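Local coordinates for protein group II chitinase (Ostrinia furnacalis, PDB 6JAV) that probably hydrolyses internal linkages of chitin as an insect endochitinase, here as its first catalytic domain with an inhibitor bound, at residues Arg20-Ile31 with Leu348-Arg356; Met248-Thr256 with Gly283-Cys291. One frame throughout, in Å; residues are numbered along the deposited sequence.

Contact 1: Arg20-Ile31 with Leu348-Arg356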
loop_
_atom_site.group_PDB
_atom_site.type_symbol
_atom_site.label_atom_id
_atom_site.label_comp_id
_atom_site.label_asym_id
_atom_site.label_seq_id
_atom_site.Cartn_x
_atom_site.Cartn_y
_atom_site.Cartn_z
ATOM N N ARG A 20 11.089 15.743 4.311
ATOM C CA ARG A 20 10.976 15.483 5.734
ATOM C C ARG A 20 12.264 15.926 6.402
ATOM O O ARG A 20 13.348 15.861 5.801
ATOM C CB ARG A 20 10.756 13.979 5.980
ATOM C CG ARG A 20 9.378 13.518 5.557
ATOM C CD ARG A 20 9.065 12.048 5.899
ATOM N NE ARG A 20 7.726 11.757 5.376
ATOM C CZ ARG A 20 7.333 10.569 4.908
ATOM N NH1 ARG A 20 8.145 9.542 4.908
ATOM N NH2 ARG A 20 6.109 10.436 4.416
ATOM N N PRO A 21 12.179 16.356 7.660
ATOM C CA PRO A 21 13.359 16.890 8.350
ATOM C C PRO A 21 14.273 15.792 8.860
ATOM O O PRO A 21 13.846 14.662 9.127
ATOM C CB PRO A 21 12.739 17.650 9.528
ATOM C CG PRO A 21 11.471 16.901 9.829
ATOM C CD PRO A 21 10.949 16.463 8.464
ATOM N N GLY A 22 15.551 16.146 9.011
ATOM C CA GLY A 22 16.488 15.293 9.723
ATOM C C GLY A 22 16.491 13.863 9.230
ATOM O O GLY A 22 16.539 13.594 8.021
ATOM N N ILE A 23 16.437 12.917 10.167
ATOM C CA ILE A 23 16.510 11.514 9.781
ATOM C C ILE A 23 15.272 11.036 9.034
ATOM O O ILE A 23 15.304 9.941 8.477
ATOM C CB ILE A 23 16.770 10.602 10.992
ATOM C CG1 ILE A 23 15.623 10.695 11.976
ATOM C CG2 ILE A 23 18.105 10.914 11.607
ATOM C CD1 ILE A 23 15.538 9.499 12.861
ATOM N N GLY A 24 14.206 11.835 8.980
ATOM C CA GLY A 24 13.041 11.407 8.224
ATOM C C GLY A 24 13.200 11.554 6.728
ATOM O O GLY A 24 12.395 10.995 5.969
ATOM N N LYS A 25 14.189 12.318 6.282
ATOM C CA LYS A 25 14.419 12.461 4.854
ATOM C C LYS A 25 14.725 11.093 4.243
ATOM O O LYS A 25 15.496 10.297 4.793
ATOM C CB LYS A 25 15.601 13.418 4.630
ATOM C CG LYS A 25 15.880 13.708 3.153
ATOM C CD LYS A 25 16.994 14.736 3.025
ATOM C CE LYS A 25 17.453 14.864 1.600
ATOM N NZ LYS A 25 18.670 15.723 1.557
ATOM N N TYR A 26 14.101 10.811 3.100
ATOM C CA TYR A 26 14.376 9.598 2.343
ATOM C C TYR A 26 14.579 9.990 0.884
ATOM O O TYR A 26 13.804 10.793 0.346
ATOM C CB TYR A 26 13.168 8.647 2.488
ATOM C CG TYR A 26 13.406 7.240 1.968
ATOM C CD1 TYR A 26 13.243 6.951 0.610
ATOM C CD2 TYR A 26 13.791 6.198 2.828
ATOM C CE1 TYR A 26 13.452 5.680 0.132
ATOM C CE2 TYR A 26 13.983 4.892 2.351
ATOM C CZ TYR A 26 13.817 4.656 0.993
ATOM O OH TYR A 26 14.005 3.402 0.455
ATOM N N SER A 27 15.634 9.458 0.267
ATOM C CA SER A 27 15.985 9.743 -1.127
ATOM C C SER A 27 16.058 8.441 -1.910
ATOM O O SER A 27 16.175 7.365 -1.305
ATOM C CB SER A 27 17.380 10.382 -1.176
ATOM O OG SER A 27 17.412 11.609 -0.455
ATOM N N PRO A 28 16.082 8.489 -3.245
ATOM C CA PRO A 28 16.219 7.241 -4.025
ATOM C C PRO A 28 17.387 6.351 -3.631
ATOM O O PRO A 28 17.251 5.120 -3.622
ATOM C CB PRO A 28 16.347 7.739 -5.473
ATOM C CG PRO A 28 15.535 9.033 -5.485
ATOM C CD PRO A 28 15.792 9.658 -4.100
ATOM N N GLU A 29 18.534 6.931 -3.288
ATOM C CA GLU A 29 19.682 6.100 -2.958
ATOM C C GLU A 29 19.566 5.444 -1.590
ATOM O O GLU A 29 20.403 4.595 -1.268
ATOM C CB GLU A 29 20.971 6.918 -3.062
ATOM C CG GLU A 29 21.289 7.332 -4.516
ATOM C CD GLU A 29 20.387 8.457 -5.044
ATOM O OE1 GLU A 29 19.833 9.243 -4.218
ATOM O OE2 GLU A 29 20.231 8.535 -6.287
ATOM N N ASP A 30 18.546 5.785 -0.793
ATOM C CA ASP A 30 18.306 5.052 0.451
ATOM C C ASP A 30 17.634 3.704 0.226
ATOM O O ASP A 30 17.550 2.915 1.181
ATOM C CB ASP A 30 17.429 5.867 1.392
ATOM C CG ASP A 30 18.140 7.095 1.924
ATOM O OD1 ASP A 30 19.292 6.950 2.385
ATOM O OD2 ASP A 30 17.557 8.202 1.865
ATOM N N ILE A 31 17.158 3.427 -0.992
ATOM C CA ILE A 31 16.547 2.133 -1.273
ATOM C C ILE A 31 17.593 1.044 -1.104
ATOM O O ILE A 31 18.708 1.138 -1.638
ATOM C CB ILE A 31 15.957 2.123 -2.691
ATOM C CG1 ILE A 31 14.815 3.135 -2.832
ATOM C CG2 ILE A 31 15.466 0.713 -3.056
ATOM C CD1 ILE A 31 14.392 3.312 -4.290
ATOM N N LEU A 348 8.594 2.113 1.770
ATOM C CA LEU A 348 10.008 1.985 2.141
ATOM C C LEU A 348 10.418 2.993 3.211
ATOM O O LEU A 348 11.159 2.651 4.148
ATOM C CB LEU A 348 10.863 2.197 0.886
ATOM C CG LEU A 348 10.929 0.997 -0.046
ATOM C CD1 LEU A 348 11.389 1.413 -1.463
ATOM C CD2 LEU A 348 11.834 -0.088 0.532
ATOM N N ASP A 349 9.949 4.230 3.082
ATOM C CA ASP A 349 10.424 5.343 3.902
ATOM C C ASP A 349 9.771 5.390 5.266
ATOM O O ASP A 349 10.066 6.309 6.038
ATOM C CB ASP A 349 10.087 6.650 3.176
ATOM C CG ASP A 349 8.636 6.695 2.739
ATOM O OD1 ASP A 349 8.331 6.195 1.626
ATOM O OD2 ASP A 349 7.777 7.168 3.505
ATOM N N LEU A 350 8.922 4.421 5.608
ATOM C CA LEU A 350 8.237 4.433 6.889
ATOM C C LEU A 350 8.775 3.403 7.871
ATOM O O LEU A 350 8.548 3.557 9.078
ATOM C CB LEU A 350 6.719 4.247 6.704
ATOM C CG LEU A 350 6.061 5.297 5.773
ATOM C CD1 LEU A 350 4.623 4.882 5.406
ATOM C CD2 LEU A 350 6.059 6.695 6.413
ATOM N N ASP A 351 9.437 2.353 7.392
ATOM C CA ASP A 351 10.163 1.415 8.251
ATOM C C ASP A 351 11.348 2.150 8.880
ATOM O O ASP A 351 11.687 3.264 8.481
ATOM C CB ASP A 351 10.620 0.235 7.380
ATOM C CG ASP A 351 11.106 -0.993 8.153
ATOM O OD1 ASP A 351 10.992 -1.089 9.400
ATOM O OD2 ASP A 351 11.618 -1.883 7.441
ATOM N N ASP A 352 11.980 1.539 9.879
ATOM C CA ASP A 352 13.121 2.169 10.563
ATOM C C ASP A 352 14.411 1.921 9.772
ATOM O O ASP A 352 15.317 1.189 10.184
ATOM C CB ASP A 352 13.213 1.652 11.994
ATOM C CG ASP A 352 14.267 2.379 12.812
ATOM O OD1 ASP A 352 14.698 3.486 12.401
ATOM O OD2 ASP A 352 14.680 1.830 13.862
ATOM N N TYR A 353 14.498 2.581 8.604
ATOM C CA TYR A 353 15.647 2.376 7.711
ATOM C C TYR A 353 16.942 2.955 8.274
ATOM O O TYR A 353 18.022 2.554 7.822
ATOM C CB TYR A 353 15.374 2.929 6.284
ATOM C CG TYR A 353 15.004 4.403 6.264
ATOM C CD1 TYR A 353 13.709 4.795 6.514
ATOM C CD2 TYR A 353 15.955 5.387 5.984
ATOM C CE1 TYR A 353 13.350 6.119 6.536
ATOM C CE2 TYR A 353 15.601 6.751 5.998
ATOM C CZ TYR A 353 14.301 7.096 6.292
ATOM O OH TYR A 353 13.843 8.406 6.304
ATOM N N ARG A 354 16.858 3.858 9.254
ATOM C CA ARG A 354 18.055 4.447 9.862
ATOM C C ARG A 354 18.473 3.765 11.155
ATOM O O ARG A 354 19.478 4.170 11.754
ATOM C CB ARG A 354 17.841 5.939 10.115
ATOM C CG ARG A 354 17.630 6.695 8.833
ATOM C CD ARG A 354 17.756 8.132 9.076
ATOM N NE ARG A 354 17.469 8.933 7.894
ATOM C CZ ARG A 354 18.358 9.235 6.962
ATOM N NH1 ARG A 354 19.608 8.795 7.060
ATOM N NH2 ARG A 354 17.992 9.981 5.931
ATOM N N ASN A 355 17.737 2.744 11.609
ATOM C CA ASN A 355 18.035 2.083 12.882
ATOM C C ASN A 355 17.978 3.068 14.051
ATOM O O ASN A 355 18.815 3.021 14.967
ATOM C CB ASN A 355 19.368 1.336 12.833
ATOM C CG ASN A 355 19.517 0.333 13.951
ATOM O OD1 ASN A 355 18.558 -0.018 14.635
ATOM N ND2 ASN A 355 20.735 -0.137 14.145
ATOM N N ARG A 356 16.998 3.975 14.018
ATOM C CA ARG A 356 16.754 4.883 15.141
ATOM C C ARG A 356 16.359 4.120 16.399
ATOM O O ARG A 356 16.533 4.635 17.520
ATOM C CB ARG A 356 15.637 5.856 14.756
ATOM C CG ARG A 356 15.404 7.001 15.720
ATOM C CD ARG A 356 14.099 7.679 15.376
ATOM N NE ARG A 356 13.852 8.868 16.184
ATOM C CZ ARG A 356 12.652 9.402 16.365
ATOM N NH1 ARG A 356 11.586 8.856 15.789
ATOM N NH2 ARG A 356 12.517 10.490 17.120
HETATM O O HOH W 1 10.618 9.041 6.280
HETATM O O HOH W 2 5.423 8.164 2.668
#
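Arg20 and Asp349 form a salt bridge, NH1 of Arg20 lying 2.8 Å from OD2 of Asp349; the extended arginine chain (chi3 -178°) carries the guanidinium across. The oxygen sits in the guanidinium plane but receives the N-H on its anti side, 34° out of the carboxylate plane. One water joins Arg20 NH1 to the carbonyls of Gly24 and Asp349, and a second links Arg20 NH2 with Asp349 OD2; Asp349 OD1 is held by Thr14. Tyr26 turns its edge to Tyr353, with CD2 of Tyr26 over the centre of the Tyr353 ring, 3.6 Å from CZ of Tyr353: a T-shaped pair with planes at 86°. Asp349 CB makes a CH-pi contact over one face of Tyr26, and Asp30 CB lies over the opposite face, toward the rim. Tyrosine suits position 353 because its hydroxyl reaches the backbone, donating to Lys25 O over 2.9 Å from above the carbonyl plane. From the opposite face of that plane Arg354 NH2 donates to Lys25 O at 2.8 Å; Arg354 NE points at Ile23 O, at a doubtfully short distance. Ile23 CD1 rests 3.4 Å from CD of Arg356, whose charged end is held by Asp292 and Glu277. Arg20 also touches the inhibitor, and its partners are placed to steady it where loops after strands 8-14 and 342-346 meet at the mouth of the family 18 TIM barrel.

Contact 2: Met248-Thr256 with Gly283-Cys291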
loop_
_atom_site.group_PDB
_atom_site.type_symbol
_atom_site.label_atom_id
_atom_site.label_comp_id
_atom_site.label_asym_id
_atom_site.label_seq_id
_atom_site.Cartn_x
_atom_site.Cartn_y
_atom_site.Cartn_z
ATOM N N MET A 248 1.316 -5.027 3.545
ATOM C CA MET A 248 1.631 -4.921 4.953
ATOM C C MET A 248 2.055 -3.486 5.262
ATOM O O MET A 248 2.869 -2.893 4.515
ATOM C CB MET A 248 2.711 -5.939 5.317
ATOM C CG MET A 248 2.203 -7.467 5.347
ATOM S SD MET A 248 3.617 -8.548 5.345
ATOM C CE MET A 248 4.035 -8.507 3.616
ATOM N N PRO A 249 1.498 -2.878 6.308
ATOM C CA PRO A 249 1.790 -1.466 6.632
ATOM C C PRO A 249 3.070 -1.312 7.445
ATOM O O PRO A 249 3.292 -2.015 8.440
ATOM C CB PRO A 249 0.572 -1.036 7.464
ATOM C CG PRO A 249 0.175 -2.308 8.194
ATOM C CD PRO A 249 0.497 -3.471 7.229
ATOM N N MET A 250 3.906 -0.362 7.027
ATOM C CA MET A 250 5.093 0.044 7.771
ATOM C C MET A 250 4.809 1.244 8.659
ATOM O O MET A 250 5.712 2.065 8.918
ATOM C CB MET A 250 6.228 0.397 6.792
ATOM C CG MET A 250 6.539 -0.707 5.732
ATOM S SD MET A 250 7.400 -2.164 6.333
ATOM C CE MET A 250 6.016 -3.260 6.709
ATOM N N TYR A 251 3.552 1.425 9.040
ATOM C CA TYR A 251 3.095 2.587 9.782
ATOM C C TYR A 251 1.901 2.164 10.628
ATOM O O TYR A 251 1.369 1.051 10.499
ATOM C CB TYR A 251 2.672 3.722 8.814
ATOM C CG TYR A 251 1.460 3.318 7.989
ATOM C CD1 TYR A 251 1.613 2.593 6.813
ATOM C CD2 TYR A 251 0.171 3.633 8.421
ATOM C CE1 TYR A 251 0.501 2.177 6.069
ATOM C CE2 TYR A 251 -0.944 3.207 7.717
ATOM C CZ TYR A 251 -0.754 2.486 6.534
ATOM O OH TYR A 251 -1.846 2.077 5.795
ATOM N N GLY A 252 1.468 3.087 11.480
ATOM C CA GLY A 252 0.293 2.865 12.287
ATOM C C GLY A 252 -0.739 3.955 12.104
ATOM O O GLY A 252 -0.453 5.059 11.637
ATOM N N GLN A 253 -1.980 3.607 12.467
ATOM C CA GLN A 253 -3.061 4.572 12.575
ATOM C C GLN A 253 -3.149 5.044 14.018
ATOM O O GLN A 253 -3.174 4.224 14.954
ATOM C CB GLN A 253 -4.392 3.951 12.146
ATOM C CG GLN A 253 -4.486 3.717 10.634
ATOM C CD GLN A 253 -4.774 4.979 9.826
ATOM O OE1 GLN A 253 -5.219 6.011 10.357
ATOM N NE2 GLN A 253 -4.535 4.904 8.513
ATOM N N SER A 254 -3.169 6.363 14.198
ATOM C CA SER A 254 -3.160 6.945 15.534
ATOM C C SER A 254 -4.475 7.646 15.832
ATOM O O SER A 254 -5.192 8.092 14.935
ATOM C CB SER A 254 -2.010 7.942 15.683
ATOM O OG SER A 254 -2.297 9.068 14.897
ATOM N N PHE A 255 -4.768 7.747 17.127
ATOM C CA PHE A 255 -6.074 8.190 17.602
ATOM C C PHE A 255 -5.879 9.024 18.863
ATOM O O PHE A 255 -4.999 8.731 19.676
ATOM C CB PHE A 255 -6.960 6.993 18.013
ATOM C CG PHE A 255 -7.188 5.941 16.934
ATOM C CD1 PHE A 255 -6.192 5.018 16.624
ATOM C CD2 PHE A 255 -8.425 5.818 16.310
ATOM C CE1 PHE A 255 -6.394 4.034 15.670
ATOM C CE2 PHE A 255 -8.635 4.822 15.351
ATOM C CZ PHE A 255 -7.629 3.922 15.050
ATOM N N THR A 256 -6.712 10.060 19.020
ATOM C CA THR A 256 -6.846 10.779 20.291
ATOM C C THR A 256 -8.065 10.207 21.010
ATOM O O THR A 256 -9.194 10.333 20.522
ATOM C CB THR A 256 -6.966 12.284 20.056
ATOM O OG1 THR A 256 -5.742 12.786 19.483
ATOM C CG2 THR A 256 -7.189 13.018 21.398
ATOM N N GLY A 283 -3.251 11.435 12.650
ATOM C CA GLY A 283 -3.818 10.106 12.459
ATOM C C GLY A 283 -2.852 9.070 11.918
ATOM O O GLY A 283 -3.235 7.903 11.754
ATOM N N PHE A 284 -1.606 9.450 11.663
ATOM C CA PHE A 284 -0.637 8.581 11.014
ATOM C C PHE A 284 0.688 8.667 11.754
ATOM O O PHE A 284 1.121 9.765 12.116
ATOM C CB PHE A 284 -0.454 9.123 9.595
ATOM C CG PHE A 284 0.513 8.349 8.740
ATOM C CD1 PHE A 284 0.080 7.289 7.943
ATOM C CD2 PHE A 284 1.855 8.733 8.681
ATOM C CE1 PHE A 284 0.990 6.608 7.118
ATOM C CE2 PHE A 284 2.757 8.054 7.865
ATOM C CZ PHE A 284 2.317 7.009 7.074
ATOM N N LEU A 285 1.364 7.535 11.943
ATOM C CA LEU A 285 2.740 7.559 12.444
ATOM C C LEU A 285 3.567 6.503 11.722
ATOM O O LEU A 285 3.127 5.361 11.563
ATOM C CB LEU A 285 2.831 7.273 13.964
ATOM C CG LEU A 285 2.239 8.333 14.899
ATOM C CD1 LEU A 285 2.197 7.816 16.328
ATOM C CD2 LEU A 285 3.034 9.646 14.829
ATOM N N ALA A 286 4.781 6.862 11.320
ATOM C CA ALA A 286 5.666 5.875 10.722
ATOM C C ALA A 286 6.111 4.876 11.785
ATOM O O ALA A 286 6.112 5.179 12.982
ATOM C CB ALA A 286 6.911 6.577 10.163
ATOM N N TYR A 287 6.492 3.668 11.357
ATOM C CA TYR A 287 7.037 2.717 12.317
ATOM C C TYR A 287 8.194 3.323 13.112
ATOM O O TYR A 287 8.303 3.106 14.321
ATOM C CB TYR A 287 7.467 1.401 11.643
ATOM C CG TYR A 287 8.014 0.442 12.680
ATOM C CD1 TYR A 287 7.152 -0.205 13.555
ATOM C CD2 TYR A 287 9.376 0.279 12.850
ATOM C CE1 TYR A 287 7.632 -1.057 14.549
ATOM C CE2 TYR A 287 9.874 -0.567 13.851
ATOM C CZ TYR A 287 8.986 -1.224 14.680
ATOM O OH TYR A 287 9.440 -2.063 15.688
ATOM N N TYR A 288 9.066 4.109 12.462
ATOM C CA TYR A 288 10.198 4.666 13.210
ATOM C C TYR A 288 9.780 5.742 14.210
ATOM O O TYR A 288 10.552 6.058 15.133
ATOM C CB TYR A 288 11.312 5.157 12.267
ATOM C CG TYR A 288 10.970 6.335 11.382
ATOM C CD1 TYR A 288 10.955 7.657 11.883
ATOM C CD2 TYR A 288 10.693 6.146 10.021
ATOM C CE1 TYR A 288 10.653 8.724 11.064
ATOM C CE2 TYR A 288 10.383 7.213 9.193
ATOM C CZ TYR A 288 10.355 8.503 9.714
ATOM O OH TYR A 288 10.075 9.572 8.893
ATOM N N GLU A 289 8.602 6.331 14.040
ATOM C CA GLU A 289 8.048 7.211 15.067
ATOM C C GLU A 289 7.438 6.407 16.211
ATOM O O GLU A 289 7.595 6.764 17.394
ATOM C CB GLU A 289 7.023 8.139 14.421
ATOM C CG GLU A 289 7.695 9.187 13.490
ATOM C CD GLU A 289 6.714 9.988 12.662
ATOM O OE1 GLU A 289 5.759 9.419 12.075
ATOM O OE2 GLU A 289 6.897 11.227 12.527
ATOM N N ILE A 290 6.758 5.306 15.882
ATOM C CA ILE A 290 6.116 4.475 16.909
ATOM C C ILE A 290 7.159 3.795 17.785
ATOM O O ILE A 290 7.049 3.784 19.020
ATOM C CB ILE A 290 5.206 3.442 16.212
ATOM C CG1 ILE A 290 4.054 4.145 15.504
ATOM C CG2 ILE A 290 4.692 2.405 17.235
ATOM C CD1 ILE A 290 3.272 3.203 14.571
ATOM N N CYS A 291 8.180 3.187 17.165
ATOM C CA CYS A 291 9.148 2.445 17.962
ATOM C C CYS A 291 9.911 3.368 18.911
ATOM O O CYS A 291 10.242 2.960 20.036
ATOM C CB CYS A 291 10.057 1.586 17.076
ATOM S SG CYS A 291 11.132 2.473 15.916
HETATM O O HOH W 3 -0.410 10.851 14.217
#
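Over one face of the Tyr251 ring lies Phe284, its CE1 atom 3.3 Å from CD2 of Tyr251. The planes are only 22° apart, but lateral displacement leaves little of one ring over the other, an offset arrangement with centroids 4.9 Å apart. Ala286 CB lies over one face of Tyr288, toward its rim. Phe284 carries CG anti to its backbone N (chi1 -180°), which swings the ring along the strand toward Tyr251 rather than Gln253, its direct neighbour across the pair. Tyr251 OH and Gln253 NE2 both hydrogen-bond to OD1 of Asp199, a residue of the inhibitor pocket. The backbones run antiparallel: Gly252 and Leu285 form a hydrogen-bonded pair, N of Gly252 meeting O of Leu285 at 2.8 Å and 169°. Ser254 N adds a bond to Gly283 O, and Tyr287 N reaches Met250 O at 3.0 Å where strand 284-286 gives way to helix 287-296. Glycine suits position 252 because Ile290 CD1 packs 3.6 Å from Gly252 N, on the side a side chain would occupy. Gly283 takes backbone angles at which a CB would collide with the carbonyl oxygen before it. Ala286 is the helix N-cap residue, and its N donates to Glu289 OE1. Here a short strand joins the long strand 244-257, consistent with the insertion domain of many family 18 chitinases, and Phe284 brings it to the inhibitor.

Overall arrangement
Both contacts supply a residue to the inhibitor pocket, Arg20 in contact 1 and Phe284 in contact 2, but from different settings. Contact 1 is partly buried and joins two irregular loops, so side chains and waters do the work of gripping backbone carbonyls, with charges prominent. Contact 2 is fully buried and rests on regular strand pairing, with aromatic rings on one side of it. Their centres are 15 Å apart, and they touch directly: Tyr288 of contact 2 packs on Asp349 and Asp351, Met250 O meets Leu350 CB, and Arg356 NH1 makes a weak hydrogen bond to Tyr288 O. The disulfide of Cys291 with Cys357 ties the helix of contact 2 to the chain just beyond 348-356.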